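PDB 6LBK: Poly(A) RNA polymerase GLD2 from Rattus norvegicus, which acts as a cytoplasmic poly(A) polymerase that probably adds AMP units from ATP to the 3' ends of selected mRNAs and microRNAs. Local coordinates for residues A[247-252]-A[306-311]; A[197-202]-A[242-247]; A[190-195]-A[267-272]. The protein carries 1 engineered substitution. One frame throughout, in Å; residues are numbered along the deposited sequence.

Interaction 1. Residues A[247-252]-A[306-311]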
# COMPACT_ATOMS: atom_id res chain seq x y z
N SER A 247 -1.42 -17.83 -1.91
CA SER A 247 -0.43 -17.25 -1.01
C SER A 247 0.94 -17.34 -1.66
O SER A 247 1.42 -18.44 -1.94
CB SER A 247 -0.41 -17.94 0.35
OG SER A 247 0.67 -17.44 1.13
N LEU A 248 1.56 -16.18 -1.94
CA LEU A 248 2.88 -16.20 -2.56
C LEU A 248 3.94 -16.75 -1.61
O LEU A 248 4.85 -17.48 -2.04
CB LEU A 248 3.28 -14.80 -3.04
CG LEU A 248 2.60 -14.20 -4.28
CD1 LEU A 248 2.99 -12.74 -4.43
CD2 LEU A 248 2.94 -14.98 -5.54
N GLN A 249 3.84 -16.43 -0.32
CA GLN A 249 4.88 -16.82 0.64
C GLN A 249 4.81 -18.30 1.00
O GLN A 249 5.83 -18.89 1.38
CB GLN A 249 4.76 -15.96 1.90
CG GLN A 249 5.21 -14.55 1.70
CD GLN A 249 4.88 -13.67 2.88
OE1 GLN A 249 3.74 -13.26 3.05
NE2 GLN A 249 5.87 -13.40 3.70
N LYS A 250 3.63 -18.90 0.93
CA LYS A 250 3.51 -20.34 1.12
C LYS A 250 4.00 -21.12 -0.10
O LYS A 250 4.67 -22.15 0.05
CB LYS A 250 2.07 -20.71 1.47
CG LYS A 250 1.65 -20.26 2.86
CD LYS A 250 0.21 -20.64 3.12
CE LYS A 250 -0.14 -20.58 4.60
NZ LYS A 250 -1.57 -20.92 4.82
N ILE A 251 3.67 -20.66 -1.31
CA ILE A 251 3.99 -21.44 -2.52
C ILE A 251 5.44 -21.22 -2.95
O ILE A 251 6.08 -22.15 -3.45
CB ILE A 251 3.00 -21.10 -3.66
CG1 ILE A 251 1.57 -21.46 -3.26
CG2 ILE A 251 3.39 -21.82 -4.95
CD1 ILE A 251 0.52 -21.01 -4.25
N TYR A 252 5.98 -20.00 -2.80
CA TYR A 252 7.36 -19.69 -3.19
C TYR A 252 8.08 -18.96 -2.06
O TYR A 252 8.45 -17.79 -2.21
CB TYR A 252 7.42 -18.83 -4.46
CG TYR A 252 6.46 -19.19 -5.58
CD1 TYR A 252 5.18 -18.64 -5.62
CD2 TYR A 252 6.85 -20.02 -6.63
CE1 TYR A 252 4.29 -18.94 -6.64
CE2 TYR A 252 5.96 -20.33 -7.66
CZ TYR A 252 4.68 -19.78 -7.66
OH TYR A 252 3.77 -20.06 -8.65
N SER A 306 -4.55 -12.38 7.44
CA SER A 306 -3.19 -12.85 7.20
C SER A 306 -3.04 -13.13 5.70
O SER A 306 -3.48 -14.19 5.22
CB SER A 306 -2.87 -14.07 8.03
OG SER A 306 -1.65 -14.63 7.60
N VAL A 307 -2.48 -12.16 4.96
CA VAL A 307 -2.10 -12.41 3.58
C VAL A 307 -0.99 -13.46 3.51
O VAL A 307 -0.90 -14.21 2.53
CB VAL A 307 -1.69 -11.10 2.88
CG1 VAL A 307 -0.97 -11.39 1.56
CG2 VAL A 307 -2.92 -10.19 2.62
N ARG A 308 -0.12 -13.53 4.53
CA ARG A 308 0.91 -14.57 4.52
C ARG A 308 0.28 -15.95 4.51
O ARG A 308 0.78 -16.87 3.85
CB ARG A 308 1.85 -14.42 5.72
CG ARG A 308 2.95 -15.50 5.79
CD ARG A 308 3.84 -15.37 7.04
NE ARG A 308 3.65 -16.52 7.92
CZ ARG A 308 4.22 -17.72 7.75
NH1 ARG A 308 3.98 -18.70 8.61
NH2 ARG A 308 5.03 -17.93 6.72
N GLU A 309 -0.83 -16.12 5.23
CA GLU A 309 -1.48 -17.43 5.27
C GLU A 309 -2.57 -17.57 4.22
O GLU A 309 -3.03 -18.70 4.00
CB GLU A 309 -2.08 -17.65 6.66
CG GLU A 309 -1.04 -17.87 7.72
CD GLU A 309 -1.64 -17.86 9.09
OE1 GLU A 309 -2.40 -18.79 9.42
OE2 GLU A 309 -1.39 -16.89 9.83
N ALA A 310 -2.92 -16.48 3.53
CA ALA A 310 -4.06 -16.41 2.62
C ALA A 310 -5.35 -16.82 3.35
O ALA A 310 -6.23 -17.48 2.79
CB ALA A 310 -3.84 -17.26 1.36
N LYS A 311 -5.44 -16.41 4.62
CA LYS A 311 -6.53 -16.87 5.47
C LYS A 311 -6.92 -15.76 6.43
O LYS A 311 -6.17 -14.80 6.68
CB LYS A 311 -6.12 -18.12 6.28
CG LYS A 311 -5.97 -19.38 5.44
CD LYS A 311 -5.54 -20.59 6.26
CE LYS A 311 -5.59 -21.85 5.42
NZ LYS A 311 -5.13 -23.05 6.14

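Interaction 2. Residues A[197-202]-A[242-247]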
# COMPACT_ATOMS: atom_id res chain seq x y z
N GLU A 197 -2.25 -11.11 -11.44
CA GLU A 197 -3.51 -11.16 -12.16
C GLU A 197 -3.98 -9.75 -12.51
O GLU A 197 -3.84 -8.83 -11.71
CB GLU A 197 -4.55 -11.88 -11.34
CG GLU A 197 -5.86 -11.87 -11.97
CD GLU A 197 -6.74 -12.75 -11.21
OE1 GLU A 197 -6.16 -13.53 -10.42
OE2 GLU A 197 -7.97 -12.64 -11.35
N ASN A 198 -4.60 -9.62 -13.70
CA ASN A 198 -4.89 -8.32 -14.29
C ASN A 198 -5.95 -7.51 -13.56
O ASN A 198 -6.06 -6.31 -13.82
CB ASN A 198 -5.30 -8.47 -15.76
CG ASN A 198 -6.28 -9.62 -15.99
OD1 ASN A 198 -7.14 -9.89 -15.15
ND2 ASN A 198 -6.18 -10.27 -17.15
N ARG A 199 -6.73 -8.13 -12.66
CA ARG A 199 -7.76 -7.42 -11.92
C ARG A 199 -7.27 -6.84 -10.61
O ARG A 199 -7.94 -5.96 -10.05
CB ARG A 199 -8.96 -8.34 -11.63
CG ARG A 199 -9.79 -8.67 -12.85
CD ARG A 199 -10.81 -9.75 -12.57
NE ARG A 199 -10.15 -11.05 -12.50
CZ ARG A 199 -10.76 -12.21 -12.26
NH1 ARG A 199 -12.08 -12.26 -12.06
NH2 ARG A 199 -10.05 -13.33 -12.21
N VAL A 200 -6.14 -7.32 -10.09
CA VAL A 200 -5.70 -6.87 -8.77
C VAL A 200 -5.41 -5.37 -8.78
O VAL A 200 -5.81 -4.65 -7.86
CB VAL A 200 -4.48 -7.67 -8.29
CG1 VAL A 200 -3.99 -7.11 -6.99
CG2 VAL A 200 -4.84 -9.17 -8.14
N ARG A 201 -4.74 -4.87 -9.82
CA ARG A 201 -4.36 -3.46 -9.81
C ARG A 201 -5.54 -2.52 -10.04
O ARG A 201 -5.66 -1.53 -9.29
CB ARG A 201 -3.22 -3.21 -10.82
CG ARG A 201 -1.84 -3.63 -10.26
CD ARG A 201 -0.72 -3.58 -11.32
NE ARG A 201 -0.31 -2.20 -11.61
CZ ARG A 201 -0.42 -1.62 -12.80
NH1 ARG A 201 -0.91 -2.28 -13.84
NH2 ARG A 201 -0.04 -0.36 -12.96
N PRO A 202 -6.44 -2.75 -11.02
CA PRO A 202 -7.63 -1.87 -11.12
C PRO A 202 -8.48 -1.85 -9.87
O PRO A 202 -8.96 -0.78 -9.44
CB PRO A 202 -8.40 -2.45 -12.32
CG PRO A 202 -7.36 -3.13 -13.14
CD PRO A 202 -6.38 -3.70 -12.15
N GLU A 242 -13.75 -19.56 -5.26
CA GLU A 242 -12.77 -19.96 -6.26
C GLU A 242 -11.74 -18.84 -6.32
O GLU A 242 -11.92 -17.86 -7.04
CB GLU A 242 -13.43 -20.17 -7.62
CG GLU A 242 -14.48 -21.30 -7.62
CD GLU A 242 -14.75 -21.89 -9.00
OE1 GLU A 242 -14.51 -21.17 -10.00
OE2 GLU A 242 -15.16 -23.07 -9.09
N PRO A 243 -10.62 -18.96 -5.60
CA PRO A 243 -9.84 -17.77 -5.25
C PRO A 243 -9.12 -17.16 -6.44
O PRO A 243 -8.71 -17.85 -7.37
CB PRO A 243 -8.84 -18.31 -4.21
CG PRO A 243 -8.69 -19.75 -4.57
CD PRO A 243 -9.97 -20.22 -5.17
N ILE A 244 -8.98 -15.84 -6.39
CA ILE A 244 -8.26 -15.07 -7.40
C ILE A 244 -6.76 -14.92 -7.11
O ILE A 244 -5.97 -14.74 -8.05
CB ILE A 244 -8.93 -13.68 -7.55
CG1 ILE A 244 -10.23 -13.77 -8.31
CG2 ILE A 244 -8.01 -12.63 -8.15
CD1 ILE A 244 -10.93 -12.44 -8.39
N LEU A 245 -6.34 -15.07 -5.85
CA LEU A 245 -4.91 -14.98 -5.53
C LEU A 245 -4.57 -16.09 -4.54
O LEU A 245 -5.35 -16.38 -3.62
CB LEU A 245 -4.51 -13.60 -4.94
CG LEU A 245 -4.46 -12.41 -5.91
CD1 LEU A 245 -4.01 -11.12 -5.22
CD2 LEU A 245 -3.61 -12.70 -7.18
N PRO A 246 -3.42 -16.74 -4.72
CA PRO A 246 -2.98 -17.75 -3.76
C PRO A 246 -2.21 -17.07 -2.65
O PRO A 246 -2.36 -15.86 -2.46
CB PRO A 246 -2.07 -18.65 -4.60
CG PRO A 246 -1.42 -17.68 -5.54
CD PRO A 246 -2.46 -16.62 -5.84
N SER A 247 -1.42 -17.83 -1.91
CA SER A 247 -0.43 -17.25 -1.01
C SER A 247 0.94 -17.34 -1.66
O SER A 247 1.42 -18.44 -1.94
CB SER A 247 -0.41 -17.94 0.35
OG SER A 247 0.67 -17.44 1.13

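Interaction 3. Residues A[190-195]-A[267-272]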
# COMPACT_ATOMS: atom_id res chain seq x y z
N LEU A 190 4.21 -7.39 -2.60
CA LEU A 190 3.02 -6.74 -3.13
C LEU A 190 3.10 -6.57 -4.63
O LEU A 190 2.13 -6.83 -5.35
CB LEU A 190 2.84 -5.37 -2.46
CG LEU A 190 1.84 -5.28 -1.31
CD1 LEU A 190 2.13 -6.26 -0.18
CD2 LEU A 190 1.74 -3.83 -0.82
N ARG A 191 4.28 -6.19 -5.12
CA ARG A 191 4.47 -6.05 -6.56
C ARG A 191 4.19 -7.36 -7.28
O ARG A 191 3.57 -7.37 -8.34
CB ARG A 191 5.89 -5.54 -6.86
CG ARG A 191 6.22 -5.51 -8.34
CD ARG A 191 7.42 -4.68 -8.68
NE ARG A 191 7.66 -4.66 -10.12
CZ ARG A 191 7.24 -3.70 -10.95
NH1 ARG A 191 7.51 -3.80 -12.25
NH2 ARG A 191 6.57 -2.65 -10.49
N THR A 192 4.61 -8.49 -6.68
CA THR A 192 4.39 -9.78 -7.32
C THR A 192 2.91 -10.14 -7.36
O THR A 192 2.44 -10.74 -8.32
CB THR A 192 5.20 -10.87 -6.59
OG1 THR A 192 6.57 -10.47 -6.54
CG2 THR A 192 5.12 -12.19 -7.34
N TYR A 193 2.17 -9.73 -6.33
CA TYR A 193 0.72 -9.84 -6.37
C TYR A 193 0.14 -8.89 -7.40
O TYR A 193 -0.81 -9.24 -8.11
CB TYR A 193 0.15 -9.52 -5.01
CG TYR A 193 0.24 -10.59 -3.97
CD1 TYR A 193 -0.47 -11.77 -4.10
CD2 TYR A 193 0.98 -10.39 -2.81
CE1 TYR A 193 -0.43 -12.73 -3.12
CE2 TYR A 193 1.03 -11.35 -1.83
CZ TYR A 193 0.32 -12.50 -1.99
OH TYR A 193 0.38 -13.45 -1.00
N ALA A 194 0.69 -7.66 -7.48
CA ALA A 194 0.12 -6.62 -8.33
C ALA A 194 0.08 -7.06 -9.79
O ALA A 194 -0.76 -6.59 -10.56
CB ALA A 194 0.90 -5.32 -8.16
N TYR A 195 1.01 -7.90 -10.21
CA TYR A 195 1.05 -8.35 -11.59
C TYR A 195 0.74 -9.84 -11.73
O TYR A 195 0.87 -10.40 -12.83
CB TYR A 195 2.40 -7.98 -12.21
CG TYR A 195 2.60 -6.48 -12.30
CD1 TYR A 195 2.14 -5.76 -13.41
CD2 TYR A 195 3.21 -5.77 -11.27
CE1 TYR A 195 2.31 -4.38 -13.48
CE2 TYR A 195 3.38 -4.40 -11.33
CZ TYR A 195 2.93 -3.70 -12.44
OH TYR A 195 3.11 -2.33 -12.49
N HIS A 267 14.24 -9.32 -7.57
CA HIS A 267 14.21 -10.43 -8.50
C HIS A 267 12.98 -11.30 -8.33
O HIS A 267 12.64 -12.05 -9.26
CB HIS A 267 15.46 -11.31 -8.36
CG HIS A 267 16.70 -10.70 -8.95
ND1 HIS A 267 16.71 -9.47 -9.56
CD2 HIS A 267 17.97 -11.17 -9.03
CE1 HIS A 267 17.93 -9.20 -9.99
NE2 HIS A 267 18.71 -10.21 -9.67
N ALA A 268 12.32 -11.24 -7.17
CA ALA A 268 11.20 -12.15 -6.91
C ALA A 268 10.09 -12.06 -7.95
O ALA A 268 9.64 -13.12 -8.43
CB ALA A 268 10.66 -11.92 -5.49
N PRO A 269 9.60 -10.87 -8.35
CA PRO A 269 8.56 -10.83 -9.38
C PRO A 269 9.00 -11.37 -10.74
O PRO A 269 8.13 -11.75 -11.53
CB PRO A 269 8.18 -9.34 -9.46
CG PRO A 269 9.31 -8.62 -8.84
CD PRO A 269 9.84 -9.54 -7.78
N CYS A 270 10.30 -11.39 -11.03
CA CYS A 270 10.76 -12.00 -12.28
C CYS A 270 10.69 -13.52 -12.23
O CYS A 270 10.61 -14.16 -13.28
CB CYS A 270 12.21 -11.60 -12.60
SG CYS A 270 12.55 -9.84 -12.87
N ASN A 271 10.70 -14.11 -11.03
CA ASN A 271 10.70 -15.56 -10.87
C ASN A 271 9.29 -16.15 -10.84
O ASN A 271 9.06 -17.21 -11.43
CB ASN A 271 11.43 -15.94 -9.58
CG ASN A 271 12.85 -15.38 -9.51
OD1 ASN A 271 13.24 -14.80 -8.49
ND2 ASN A 271 13.62 -15.55 -10.58
N VAL A 272 8.35 -15.48 -10.19
CA VAL A 272 7.05 -16.08 -9.88
C VAL A 272 6.15 -16.02 -11.12
O VAL A 272 6.00 -14.94 -11.72
CB VAL A 272 6.40 -15.37 -8.70
CG1 VAL A 272 4.96 -15.84 -8.51
CG2 VAL A 272 7.22 -15.60 -7.44

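Interaction 1. Residues A[247-252]-A[306-311]
Lys250, on the short helix 248-251, reaches over the turn that joins antiparallel strands 303-306 and 311-314, a beta hairpin with a G1 beta bulge in which Ala310 and Lys311 both face Ser306. Its CB points toward this turn, and Lys250 CG, set anti to the carbonyl carbon (chi1 -70°), comes within 3.6 Å of Arg308 O. Lys250 CD lies 3.9 Å from Glu309 O, and Lys250 CE packs on Glu309 CA at 3.5 Å. The extended chain ends in a 2.8 Å hydrogen bond from Lys250 NZ to Glu309 O, tilted 16° from the carbonyl plane. The like-charged Lys311 NZ is 4.4 Å from Lys250 NZ; the Glu309 carboxylate nearby may offset some of the repulsion. The Gln249 side chain crosses that of Arg308 at about a right angle, Gln249 OE1 lying 3.4 Å from Arg308 CA. Ser247 is the N-cap of the helix and packs its CB on Ala310 CB. Its hydroxyl ties the two segments together: Ser247 OG accepts a weak bond from Lys250 N and donates to Arg308 O at 2.8 Å, approaching from above the carbonyl plane, 48° out of it.

Interaction 2. Residues A[197-202]-A[242-247]
Glu197, in the turn that leads into helix 200-213, meets Ile244 in the loop between helices 226-239 and 248-251. With CG anti to the backbone N (chi1 176°) and the chain extended beyond it, the carboxylate is carried across the Ile244 side chain at about a right angle. The methyl CG2 of Ile244 sits almost equally near both oxygens, 3.1 Å from Glu197 OE1 and 3.2 Å from Glu197 OE2, a tight fit for an acid against a methyl. OE1 of Glu197 also lies 2.7 Å from Ile244 O.

Two residues on, Arg199 bends at chi3 (-75°) and brings its guanidinium back beside Glu197. NH2 forms a salt bridge with Glu197 OE2, although the modelled separation is too short to be taken literally. Over one face of the Arg199 guanidinium lies Ile244 CD1, 3.7 Å above the plane and offset toward the rim. The same group donates through NH1 to Ser281 O and through NH2 to Asn279 O.

At Val200 the contact turns apolar: CG2 of Val200 and CD1 of Leu245 reach toward each other tip to tip, 3.6 Å apart. Leu234 and Leu237 of helix 226-239 also touch Val200, so this end of the contact belongs to a buried aliphatic layer between helix 200-213 and helix 226-239.

Ile244 is thus flanked by the carboxylate of Glu197 and the guanidinium of Arg199, while Leu245 continues the hydrocarbon packing. The carbonyls of Ser281 and Asn279 hold the guanidinium in place; if its modelled pairing with Glu197 is right, Arg199 would probably ease the burial of the carboxylate beside apolar groups.

Interaction 3. Residues A[190-195]-A[267-272]
Thr192, near the end of helix 182-194, packs against Pro269 and Val272 of the short, weakly bonded helix about 268-271. The Thr192 and Pro269 CA atoms are only 4.8 Å apart, so the two backbones come very close here. The two branches of the threonine take different partners, as its chi1 of -54° dictates. Thr192 OG1, beside the backbone N, sits over the face of the proline ring, 3.5 Å from Pro269 CB and 3.6 Å from Pro269 CD. These are van der Waals approaches; the hydroxyl's polar partner is Phe188 O, one turn back in its own helix. Thr192 CG2, anti to the backbone N, projects instead to Val272, meeting Val272 CB at 3.7 Å and Val272 CG1 at 3.8 Å. Replacing Thr192 with an alanine would probably leave Val272 without its methyl partner and open a gap beside the Pro269 ring.

Arg191 adds a looser contact at the margin. Its chain is extended through chi3 and passes the proline, with CD of Arg191 4.4 Å from Pro269 CG. The Arg191 guanidinium has that CG at its edge, near its plane, while Tyr195 CE2 lies over one face, 3.7 Å above it. NH2 of the same group is hydrogen-bonded to Leu100 O.

Phe256 touches Thr192, Ala268 and Val272, so helix 253-256 helps to bury the apolar side. A single, weakly bonded helical turn is thus seated, with threonine and proline at the nearest approach, on the C-terminal part of helix 182-194, a helix of the central palm family region.

How the interactions relate
This chain is the part of a longer protein that carries its central palm and PAP-associated domains; all three contacts lie away from Asp109 and Asp111, which probably bind the catalytic magnesium. Interaction 1 is partly buried and polar, with the buried Ser247 and the exposed Lys250 both bonding to carbonyls of the hairpin turn. Interactions 2 and 3 are buried: interaction 2 sets aliphatic packing beside an acid-base pair internal to 197-202, and interaction 3 rests on van der Waals contacts alone. Ser247 belongs to both 242-247 and 247-252. Tyr193 of helix 182-194 joins the set: its OH makes a probable hydrogen bond to Leu248 N, and its ring packs on Leu245.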